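Long-range contacts in glutathione S-transferase (Sphingobium chungbukense, PDB 6M1T), which probably transfers glutathione to electrophilic compounds in detoxification, as a two-subunit glutathione transferase of the bacterial beta class: residues A[92-97]-A[151-156]; A[103-108]-A[130-135]; A[110-115]-A[124-129]. All coordinates share one frame; numbering follows the deposited sequence. Where two conformers were deposited one is given.

In the fold
All three contacts belong to the helical part of the glutathione transferase fold. Helix 89-108 supplies one side of contacts 1 and 2, helix 119-139 one side of contacts 2 and 3, and helix 153-162 completes contact 1. Along the sequence contact 1 spans contact 2, which spans contact 3, where the turn after helix 89-108 packs back on helix 119-139. Contacts 2 and 3, centres about 10 Å apart, touch through A108, A125 and V129. The centre of contact 1 lies about 16 Å from that of contact 2 and about 24 Å from that of contact 3. Helix 89-108 also faces the second subunit and its glutathione, so one helix links the helical core to the dimer interface.

Contact 1 of 3, residues A[92-97]-A[151-156]; sequences YRLISR and FSVADI
The capping box that starts helix 153-162, a motif well known from the glutathione transferase fold, rests against helix 89-108, where L94 meets S152, V153 and A154. L94 does most of the touching. With its CG anti to the backbone N (chi1 175°), its two methyls fork over the first turn of the other helix. L94 CD1 presses on A154 CB at 3.5 Å, tighter than usual carbon contact, and lies 4.0 Å from S152 OG. L94 CD2 meets V153 CG2 at 4.0 Å, the two side chains crossing at about a right angle. Alanine suits position 154 because a single methyl lets the helices come close; the CA atoms of R97 and A154 are 6.4 Å apart.

The box itself is reciprocal. S152 OG, with chi1 at 84°, turns back over the start of the helix and accepts from A154 N at 3.0 Å. In return S152 N gives its hydrogen to D155 OD2, also at 3.0 Å, on the anti lone pair of that oxygen. The other oxygen, OD1, takes bonds from Y146 N and Y181 OH, so both oxygens of this buried carboxylate are engaged. L71 of helix 66-75 also packs on L94.

The chemistry is thus divided: the amides of S152 and A154 and the D155 carboxylate have partners in the helix start and its surroundings, while the join to helix 89-108 is made by hydrocarbon, with the serine oxygen lying alongside it.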
loop_
_atom_site.group_PDB
_atom_site.type_symbol
_atom_site.label_atom_id
_atom_site.label_comp_id
_atom_site.label_asym_id
_atom_site.label_seq_id
_atom_site.Cartn_x
_atom_site.Cartn_y
_atom_site.Cartn_z
ATOM N N TYR A 92 -5.112 -6.423 -11.349
ATOM C CA TYR A 92 -5.106 -6.675 -9.874
ATOM C C TYR A 92 -3.695 -7.067 -9.465
ATOM O O TYR A 92 -3.290 -6.668 -8.358
ATOM C CB TYR A 92 -6.156 -7.696 -9.453
ATOM C CG TYR A 92 -7.521 -7.227 -9.830
ATOM C CD1 TYR A 92 -8.223 -6.378 -9.003
ATOM C CD2 TYR A 92 -8.071 -7.585 -11.049
ATOM C CE1 TYR A 92 -9.469 -5.904 -9.350
ATOM C CE2 TYR A 92 -9.315 -7.121 -11.416
ATOM C CZ TYR A 92 -10.016 -6.301 -10.568
ATOM O OH TYR A 92 -11.211 -5.846 -10.954
ATOM N N ARG A 93 -2.958 -7.800 -10.308
ATOM C CA ARG A 93 -1.570 -8.213 -9.983
ATOM C C ARG A 93 -0.692 -6.956 -9.929
ATOM O O ARG A 93 0.200 -6.923 -9.077
ATOM C CB ARG A 93 -1.001 -9.236 -10.969
ATOM C CG ARG A 93 -1.863 -10.489 -11.037
ATOM C CD ARG A 93 -1.166 -11.751 -11.529
ATOM N NE ARG A 93 -0.458 -12.588 -10.563
ATOM C CZ ARG A 93 -0.806 -12.844 -9.290
ATOM N NH1 ARG A 93 -0.042 -13.625 -8.548
ATOM N NH2 ARG A 93 -1.882 -12.321 -8.730
ATOM N N LEU A 94 -0.972 -5.959 -10.781
ATOM C CA LEU A 94 -0.261 -4.643 -10.754
ATOM C C LEU A 94 -0.550 -3.932 -9.423
ATOM O O LEU A 94 0.389 -3.487 -8.762
ATOM C CB LEU A 94 -0.720 -3.733 -11.894
ATOM C CG LEU A 94 -0.095 -2.332 -11.815
ATOM C CD1 LEU A 94 1.395 -2.472 -11.826
ATOM C CD2 LEU A 94 -0.544 -1.391 -12.915
ATOM N N ILE A 95 -1.814 -3.791 -9.061
ATOM C CA ILE A 95 -2.181 -3.106 -7.789
ATOM C C ILE A 95 -1.513 -3.832 -6.605
ATOM O O ILE A 95 -1.035 -3.154 -5.615
ATOM C CB ILE A 95 -3.705 -3.023 -7.698
ATOM C CG1 ILE A 95 -4.276 -2.167 -8.829
ATOM C CG2 ILE A 95 -4.160 -2.510 -6.338
ATOM C CD1 ILE A 95 -5.785 -2.229 -8.923
ATOM N N SER A 96 -1.465 -5.160 -6.663
ATOM C CA SER A 96 -0.790 -6.040 -5.675
ATOM C C SER A 96 0.674 -5.632 -5.573
ATOM O O SER A 96 1.186 -5.354 -4.441
ATOM C CB SER A 96 -0.931 -7.514 -6.047
ATOM O OG SER A 96 -0.299 -8.349 -5.097
ATOM N N ARG A 97 1.349 -5.547 -6.718
ATOM C CA ARG A 97 2.779 -5.187 -6.699
ATOM C C ARG A 97 2.920 -3.753 -6.144
ATOM O O ARG A 97 3.883 -3.525 -5.400
ATOM C CB ARG A 97 3.436 -5.417 -8.069
ATOM C CG ARG A 97 3.732 -6.879 -8.431
ATOM C CD ARG A 97 4.393 -7.757 -7.365
ATOM N NE ARG A 97 3.398 -8.241 -6.402
ATOM C CZ ARG A 97 3.627 -8.701 -5.158
ATOM N NH1 ARG A 97 2.593 -9.058 -4.432
ATOM N NH2 ARG A 97 4.840 -8.830 -4.646
ATOM N N PHE A 151 6.622 -3.185 -19.684
ATOM C CA PHE A 151 7.114 -2.107 -18.802
ATOM C C PHE A 151 5.919 -1.387 -18.185
ATOM O O PHE A 151 4.955 -0.984 -18.907
ATOM C CB PHE A 151 8.047 -1.179 -19.563
ATOM C CG PHE A 151 8.687 -0.160 -18.668
ATOM C CD1 PHE A 151 9.651 -0.542 -17.749
ATOM C CD2 PHE A 151 8.365 1.178 -18.777
ATOM C CE1 PHE A 151 10.267 0.397 -16.933
ATOM C CE2 PHE A 151 8.963 2.114 -17.935
ATOM C CZ PHE A 151 9.908 1.724 -17.018
ATOM N N SER A 152 5.945 -1.249 -16.853
ATOM C CA SER A 152 4.781 -0.750 -16.089
ATOM C C SER A 152 5.200 0.225 -14.978
ATOM O O SER A 152 6.365 0.265 -14.585
ATOM C CB SER A 152 3.999 -1.882 -15.509
ATOM O OG SER A 152 4.568 -2.304 -14.293
ATOM N N VAL A 153 4.216 0.925 -14.429
ATOM C CA VAL A 153 4.471 1.805 -13.250
ATOM C C VAL A 153 5.052 0.982 -12.093
ATOM O O VAL A 153 5.763 1.557 -11.263
ATOM C CB VAL A 153 3.219 2.588 -12.845
ATOM C CG1 VAL A 153 2.969 3.683 -13.863
ATOM C CG2 VAL A 153 1.984 1.694 -12.667
ATOM N N ALA A 154 4.836 -0.333 -12.046
ATOM C CA ALA A 154 5.394 -1.166 -10.958
ATOM C C ALA A 154 6.897 -1.262 -11.154
ATOM O O ALA A 154 7.615 -1.227 -10.153
ATOM C CB ALA A 154 4.733 -2.528 -10.906
ATOM N N ASP A 155 7.381 -1.396 -12.396
ATOM C CA ASP A 155 8.849 -1.393 -12.661
ATOM C C ASP A 155 9.397 0.003 -12.282
ATOM O O ASP A 155 10.484 0.119 -11.736
ATOM C CB ASP A 155 9.171 -1.672 -14.139
ATOM C CG ASP A 155 8.699 -3.038 -14.636
ATOM O OD1 ASP A 155 9.182 -4.032 -14.119
ATOM O OD2 ASP A 155 7.818 -3.082 -15.482
ATOM N N ILE A 156 8.695 1.058 -12.659
ATOM C CA ILE A 156 9.181 2.433 -12.354
ATOM C C ILE A 156 9.341 2.567 -10.830
ATOM O O ILE A 156 10.344 3.043 -10.351
ATOM C CB ILE A 156 8.243 3.497 -12.923
ATOM C CG1 ILE A 156 8.204 3.488 -14.465
ATOM C CG2 ILE A 156 8.721 4.843 -12.360
ATOM C CD1 ILE A 156 7.136 4.423 -15.044
#

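Contact 2 of 3, residues A[103-108]-A[130-135]; sequences SEFHKA and KNHLGA. With GSH (glutathione), chain G; GSH (glutathione), chain C.
An aromatic contact between two helices running in largely opposite directions, 89-108 and 119-139, places F105 against H132 in the helical part of the fold, beside the subunit interface. The local axes, 136° apart in direction, approach to 10.4 Å. The edge of the F105 ring is turned toward the face of H132 in an offset edge-to-face pair, centroids 5.7 Å apart and planes at 74°. F105 CD1 comes within 3.5 Å of H132 CB, while F105 CA lies over one face of the imidazole and A108 CB at its edge. The small A108 leaves the broad ring its place. F105 sends its ring toward the other helix with CG anti to the backbone N (chi1 -164°), and at the far end its CZ meets L133 CD2 at 3.8 Å.

The histidine also has a polar edge. Water 1 lies in the ring plane 3.2 Å from H132 NE2 and donates to E104 OE2. E104 is bent at chi2, and E104 OE1 accepts from N1 of the glutathione bound to the second subunit at 2.9 Å. Its OE2 also makes a salt bridge to K107 of the second subunit. Two residues on from E104, H106 belongs to the glutathione pocket of its own subunit, its NE2 3.5 Å from SG2 of that molecule.

L158 and M161 pack on F105, and L162 on L133, so that the F105 ring and the L133 side chain lie where helices 89-108, 119-139 and 153-162 meet.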
loop_
_atom_site.group_PDB
_atom_site.type_symbol
_atom_site.label_atom_id
_atom_site.label_comp_id
_atom_site.label_asym_id
_atom_site.label_seq_id
_atom_site.Cartn_x
_atom_site.Cartn_y
_atom_site.Cartn_z
ATOM N N SER A 103 3.817 -0.621 0.955
ATOM C CA SER A 103 3.440 -1.099 2.305
ATOM C C SER A 103 4.564 -1.958 2.899
ATOM O O SER A 103 4.719 -1.953 4.108
ATOM C CB SER A 103 2.058 -1.789 2.214
ATOM O OG SER A 103 1.320 -0.565 2.044
ATOM N N GLU A 104 5.365 -2.670 2.108
ATOM C CA GLU A 104 6.391 -3.584 2.696
ATOM C C GLU A 104 7.812 -3.073 2.387
ATOM O O GLU A 104 8.556 -2.848 3.321
ATOM C CB GLU A 104 6.219 -4.998 2.143
ATOM C CG GLU A 104 4.827 -5.573 2.395
ATOM C CD GLU A 104 4.503 -5.817 3.866
ATOM O OE1 GLU A 104 3.340 -6.109 4.172
ATOM O OE2 GLU A 104 5.389 -5.687 4.701
ATOM N N PHE A 105 8.168 -2.911 1.117
ATOM C CA PHE A 105 9.563 -2.583 0.691
ATOM C C PHE A 105 9.955 -1.171 1.164
ATOM O O PHE A 105 10.907 -1.022 1.912
ATOM C CB PHE A 105 9.706 -2.742 -0.821
ATOM C CG PHE A 105 11.144 -2.804 -1.274
ATOM C CD1 PHE A 105 12.081 -3.495 -0.522
ATOM C CD2 PHE A 105 11.565 -2.143 -2.422
ATOM C CE1 PHE A 105 13.404 -3.579 -0.943
ATOM C CE2 PHE A 105 12.898 -2.210 -2.824
ATOM C CZ PHE A 105 13.802 -2.924 -2.085
ATOM N N HIS A 106 9.142 -0.171 0.838
ATOM C CA HIS A 106 9.377 1.250 1.224
ATOM C C HIS A 106 9.608 1.282 2.722
ATOM O O HIS A 106 10.562 1.954 3.157
ATOM C CB HIS A 106 8.212 2.166 0.759
ATOM C CG HIS A 106 8.416 3.648 0.977
ATOM N ND1 HIS A 106 8.962 4.182 2.114
ATOM C CD2 HIS A 106 8.072 4.710 0.223
ATOM C CE1 HIS A 106 9.002 5.504 2.029
ATOM N NE2 HIS A 106 8.470 5.852 0.880
ATOM N N LYS A 107 8.695 0.688 3.495
ATOM C CA LYS A 107 8.623 0.887 4.959
ATOM C C LYS A 107 9.813 0.153 5.610
ATOM O O LYS A 107 10.321 0.689 6.614
ATOM C CB LYS A 107 7.233 0.517 5.509
ATOM C CG LYS A 107 6.073 1.397 5.006
ATOM C CD LYS A 107 6.391 2.886 4.935
ATOM C CE LYS A 107 5.222 3.830 5.054
ATOM N NZ LYS A 107 5.120 4.393 6.431
ATOM N N ALA A 108 10.338 -0.932 5.008
ATOM C CA ALA A 108 11.599 -1.591 5.461
ATOM C C ALA A 108 12.740 -0.571 5.622
ATOM O O ALA A 108 13.541 -0.749 6.545
ATOM C CB ALA A 108 12.015 -2.705 4.520
ATOM N N LYS A 130 17.619 -6.421 2.924
ATOM C CA LYS A 130 18.447 -7.445 2.216
ATOM C C LYS A 130 17.597 -8.682 1.925
ATOM O O LYS A 130 17.732 -9.244 0.810
ATOM C CB LYS A 130 19.731 -7.706 3.014
ATOM C CG LYS A 130 20.672 -6.511 3.015
ATOM C CD LYS A 130 22.117 -6.808 3.364
ATOM C CE LYS A 130 22.380 -6.766 4.851
ATOM N NZ LYS A 130 23.799 -7.060 5.155
ATOM N N ASN A 131 16.665 -9.039 2.819
ATOM C CA ASN A 131 15.680 -10.134 2.595
ATOM C C ASN A 131 14.771 -9.844 1.393
ATOM O O ASN A 131 14.506 -10.754 0.531
ATOM C CB ASN A 131 14.799 -10.354 3.827
ATOM C CG ASN A 131 15.429 -11.234 4.887
ATOM O OD1 ASN A 131 14.803 -11.502 5.912
ATOM N ND2 ASN A 131 16.662 -11.671 4.668
ATOM N N HIS A 132 14.198 -8.641 1.356
ATOM C CA HIS A 132 13.340 -8.179 0.247
ATOM C C HIS A 132 14.134 -8.245 -1.065
ATOM O O HIS A 132 13.545 -8.625 -2.086
ATOM C CB HIS A 132 12.829 -6.756 0.550
ATOM C CG HIS A 132 11.631 -6.750 1.439
ATOM N ND1 HIS A 132 10.496 -7.469 1.130
ATOM C CD2 HIS A 132 11.341 -6.070 2.576
ATOM C CE1 HIS A 132 9.559 -7.258 2.044
ATOM N NE2 HIS A 132 10.042 -6.420 2.940
ATOM N N LEU A 133 15.376 -7.800 -1.032
ATOM C CA LEU A 133 16.239 -7.684 -2.227
ATOM C C LEU A 133 16.501 -9.125 -2.765
ATOM O O LEU A 133 16.372 -9.327 -3.967
ATOM C CB LEU A 133 17.526 -6.939 -1.847
ATOM C CG LEU A 133 17.455 -5.413 -1.644
ATOM C CD1 LEU A 133 18.730 -4.839 -1.060
ATOM C CD2 LEU A 133 17.101 -4.679 -2.921
ATOM N N GLY A 134 16.825 -10.084 -1.892
ATOM C CA GLY A 134 17.011 -11.520 -2.232
ATOM C C GLY A 134 15.802 -12.086 -2.965
ATOM O O GLY A 134 15.984 -12.710 -4.040
ATOM N N ALA A 135 14.581 -11.858 -2.464
ATOM C CA ALA A 135 13.348 -12.390 -3.085
ATOM C C ALA A 135 13.069 -11.672 -4.406
ATOM O O ALA A 135 12.581 -12.318 -5.360
ATOM C CB ALA A 135 12.169 -12.266 -2.159
HETATM N N1 GSH G . 0.784 -5.388 3.105
HETATM C CA1 GSH G . 0.059 -6.642 3.429
HETATM C C1 GSH G . -1.433 -6.514 3.015
HETATM O O11 GSH G . -2.036 -7.572 2.656
HETATM O O12 GSH G . -1.939 -5.374 3.011
HETATM C CB1 GSH G . 0.311 -6.920 4.918
HETATM C CG1 GSH G . -0.431 -8.129 5.459
HETATM C CD1 GSH G . 0.010 -8.406 6.882
HETATM O OE1 GSH G . 0.919 -7.768 7.416
HETATM N N2 GSH G . -0.637 -9.397 7.484
HETATM C CA2 GSH G . -0.357 -9.875 8.824
HETATM C C2 GSH G . 0.436 -11.172 8.819
HETATM O O2 GSH G . 0.142 -12.114 8.080
HETATM C CB2 GSH G . -1.661 -10.001 9.601
HETATM S SG2 GSH G . -2.424 -8.399 9.934
HETATM N N3 GSH G . 1.458 -11.234 9.648
HETATM C CA3 GSH G . 2.249 -12.427 9.803
HETATM C C3 GSH G . 3.704 -12.188 9.417
HETATM O O31 GSH G . 4.482 -13.148 9.542
HETATM O O32 GSH G . 4.009 -11.033 9.023
HETATM N N1 GSH C . 2.517 5.982 1.520
HETATM C CA1 GSH C . 3.043 7.165 0.817
HETATM C C1 GSH C . 3.036 6.922 -0.698
HETATM O O11 GSH C . 3.077 5.738 -1.059
HETATM O O12 GSH C . 2.991 7.953 -1.451
HETATM C CB1 GSH C . 4.462 7.422 1.334
HETATM C CG1 GSH C . 5.026 8.769 0.973
HETATM C CD1 GSH C . 6.342 8.993 1.716
HETATM O OE1 GSH C . 6.644 8.382 2.748
HETATM N N2 GSH C . 7.125 9.937 1.211
HETATM C CA2 GSH C . 8.381 10.386 1.776
HETATM C C2 GSH C . 8.234 11.717 2.493
HETATM O O2 GSH C . 7.645 12.649 1.944
HETATM C CB2 GSH C . 9.475 10.477 0.714
HETATM S SG2 GSH C . 10.062 8.856 0.127
HETATM N N3 GSH C . 8.692 11.768 3.731
HETATM C CA3 GSH C . 8.656 12.971 4.525
HETATM C C3 GSH C . 7.972 12.768 5.879
HETATM O O31 GSH C . 7.351 11.701 6.062
HETATM O O32 GSH C . 8.057 13.700 6.706
HETATM O O HOH W 1 7.543 -7.006 4.793
#

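Contact 3 of 3, residues A[110-115]-A[124-129]; sequences VPLFTP and AASTAV
The puckered pyrrolidine ring of P111 offers A125 its outer carbons, with P111 CG 3.7 Å and CB 3.8 Å from A125 CB, and the flat group here, the carbonyl of V110 just before it, is used from both faces. F113 N and T114 OG1 reach V110 O from opposite faces of its plane. T114 OG1 donates to V110 O at 2.7 Å, from above the carbonyl plane and not along a lone pair. V110 O therefore carries two bonds and ties down the turn that follows helix 89-108. A threonine suits this place, since its hydroxyl can fold back onto the backbone, and the rigid proline suits residues 110-112, which have helical backbone angles.

L112 extends the contact along helix 119-139. Its CG is anti to its carbonyl carbon (chi1 -67°), and from there the branches part. L112 CD2 lies 3.6 Å from S126 OG. L112 CD1 meets V129 CG2 at 4.0 Å, and L112 CG sits against A125 CB. The methyl of A125 thus touches P111 and L112 alike, a place for a small side chain where the backbones come near, the CA atoms of P111 and A125 being 6.2 Å apart. V168 also touches L112, and F109 and I170 touch V129.

Between the segments the adhesion is chiefly hydrophobic, with S126 OG, weakly hydrogen-bonded to K122 O one turn back, alongside a methyl, whereas the polar bonds of V110 and T114 fix the turn from within.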
loop_
_atom_site.group_PDB
_atom_site.type_symbol
_atom_site.label_atom_id
_atom_site.label_comp_id
_atom_site.label_asym_id
_atom_site.label_seq_id
_atom_site.Cartn_x
_atom_site.Cartn_y
_atom_site.Cartn_z
ATOM N N VAL A 110 12.730 2.680 6.391
ATOM C CA VAL A 110 12.481 3.945 7.153
ATOM C C VAL A 110 13.487 4.115 8.303
ATOM O O VAL A 110 14.051 5.202 8.415
ATOM C CB VAL A 110 11.001 4.050 7.574
ATOM C CG1 VAL A 110 10.777 5.153 8.597
ATOM C CG2 VAL A 110 10.147 4.255 6.335
ATOM N N PRO A 111 13.772 3.111 9.166
ATOM C CA PRO A 111 14.812 3.246 10.195
ATOM C C PRO A 111 16.207 3.568 9.630
ATOM O O PRO A 111 16.939 4.338 10.240
ATOM C CB PRO A 111 14.882 1.871 10.873
ATOM C CG PRO A 111 13.533 1.223 10.544
ATOM C CD PRO A 111 13.151 1.783 9.195
ATOM N N LEU A 112 16.548 3.003 8.470
ATOM C CA LEU A 112 17.862 3.254 7.816
ATOM C C LEU A 112 17.981 4.719 7.398
ATOM O O LEU A 112 19.142 5.166 7.301
ATOM C CB LEU A 112 18.035 2.354 6.592
ATOM C CG LEU A 112 18.157 0.860 6.844
ATOM C CD1 LEU A 112 18.259 0.114 5.525
ATOM C CD2 LEU A 112 19.361 0.540 7.706
ATOM N N PHE A 113 16.873 5.427 7.111
ATOM C CA PHE A 113 16.877 6.854 6.679
ATOM C C PHE A 113 16.469 7.789 7.831
ATOM O O PHE A 113 16.222 8.988 7.587
ATOM C CB PHE A 113 15.967 7.085 5.462
ATOM C CG PHE A 113 16.558 6.631 4.149
ATOM C CD1 PHE A 113 17.493 7.410 3.483
ATOM C CD2 PHE A 113 16.204 5.411 3.591
ATOM C CE1 PHE A 113 18.022 7.004 2.267
ATOM C CE2 PHE A 113 16.727 5.002 2.374
ATOM C CZ PHE A 113 17.635 5.802 1.710
ATOM N N THR A 114 16.376 7.265 9.048
ATOM C CA THR A 114 16.119 8.030 10.289
ATOM C C THR A 114 17.431 8.089 11.070
ATOM O O THR A 114 17.816 7.097 11.678
ATOM C CB THR A 114 14.958 7.385 11.053
ATOM O OG1 THR A 114 13.862 7.300 10.141
ATOM C CG2 THR A 114 14.529 8.173 12.273
ATOM N N PRO A 115 18.200 9.207 11.036
ATOM C CA PRO A 115 19.401 9.337 11.878
ATOM C C PRO A 115 19.152 9.075 13.382
ATOM O O PRO A 115 20.004 8.511 14.013
ATOM C CB PRO A 115 19.856 10.784 11.602
ATOM C CG PRO A 115 19.364 11.050 10.191
ATOM C CD PRO A 115 18.001 10.378 10.164
ATOM N N ALA A 124 18.592 -4.197 12.058
ATOM C CA ALA A 124 17.409 -5.043 11.761
ATOM C C ALA A 124 16.768 -4.615 10.426
ATOM O O ALA A 124 16.375 -5.501 9.653
ATOM C CB ALA A 124 16.402 -4.971 12.878
ATOM N N ALA A 125 16.647 -3.306 10.174
ATOM C CA ALA A 125 16.093 -2.737 8.922
ATOM C C ALA A 125 17.014 -3.114 7.755
ATOM O O ALA A 125 16.487 -3.519 6.698
ATOM C CB ALA A 125 15.911 -1.245 9.050
ATOM N N SER A 126 18.335 -3.020 7.956
ATOM C CA SER A 126 19.372 -3.601 7.058
ATOM C C SER A 126 18.955 -5.006 6.622
ATOM O O SER A 126 18.932 -5.271 5.387
ATOM C CB SER A 126 20.731 -3.632 7.717
ATOM O OG SER A 126 21.451 -2.438 7.456
ATOM N N THR A 127 18.618 -5.864 7.597
ATOM C CA THR A 127 18.284 -7.302 7.404
ATOM C C THR A 127 17.003 -7.457 6.584
ATOM O O THR A 127 16.973 -8.316 5.677
ATOM C CB THR A 127 18.090 -8.028 8.746
ATOM O OG1 THR A 127 19.375 -8.097 9.351
ATOM C CG2 THR A 127 17.504 -9.417 8.605
ATOM N N ALA A 128 15.960 -6.715 6.950
ATOM C CA ALA A 128 14.641 -6.754 6.286
ATOM C C ALA A 128 14.806 -6.345 4.820
ATOM O O ALA A 128 14.229 -6.993 3.971
ATOM C CB ALA A 128 13.662 -5.863 7.008
ATOM N N VAL A 129 15.563 -5.289 4.556
ATOM C CA VAL A 129 15.792 -4.782 3.172
ATOM C C VAL A 129 16.547 -5.845 2.364
ATOM O O VAL A 129 16.090 -6.170 1.232
ATOM C CB VAL A 129 16.541 -3.447 3.178
ATOM C CG1 VAL A 129 17.053 -3.138 1.779
ATOM C CG2 VAL A 129 15.648 -2.334 3.740
#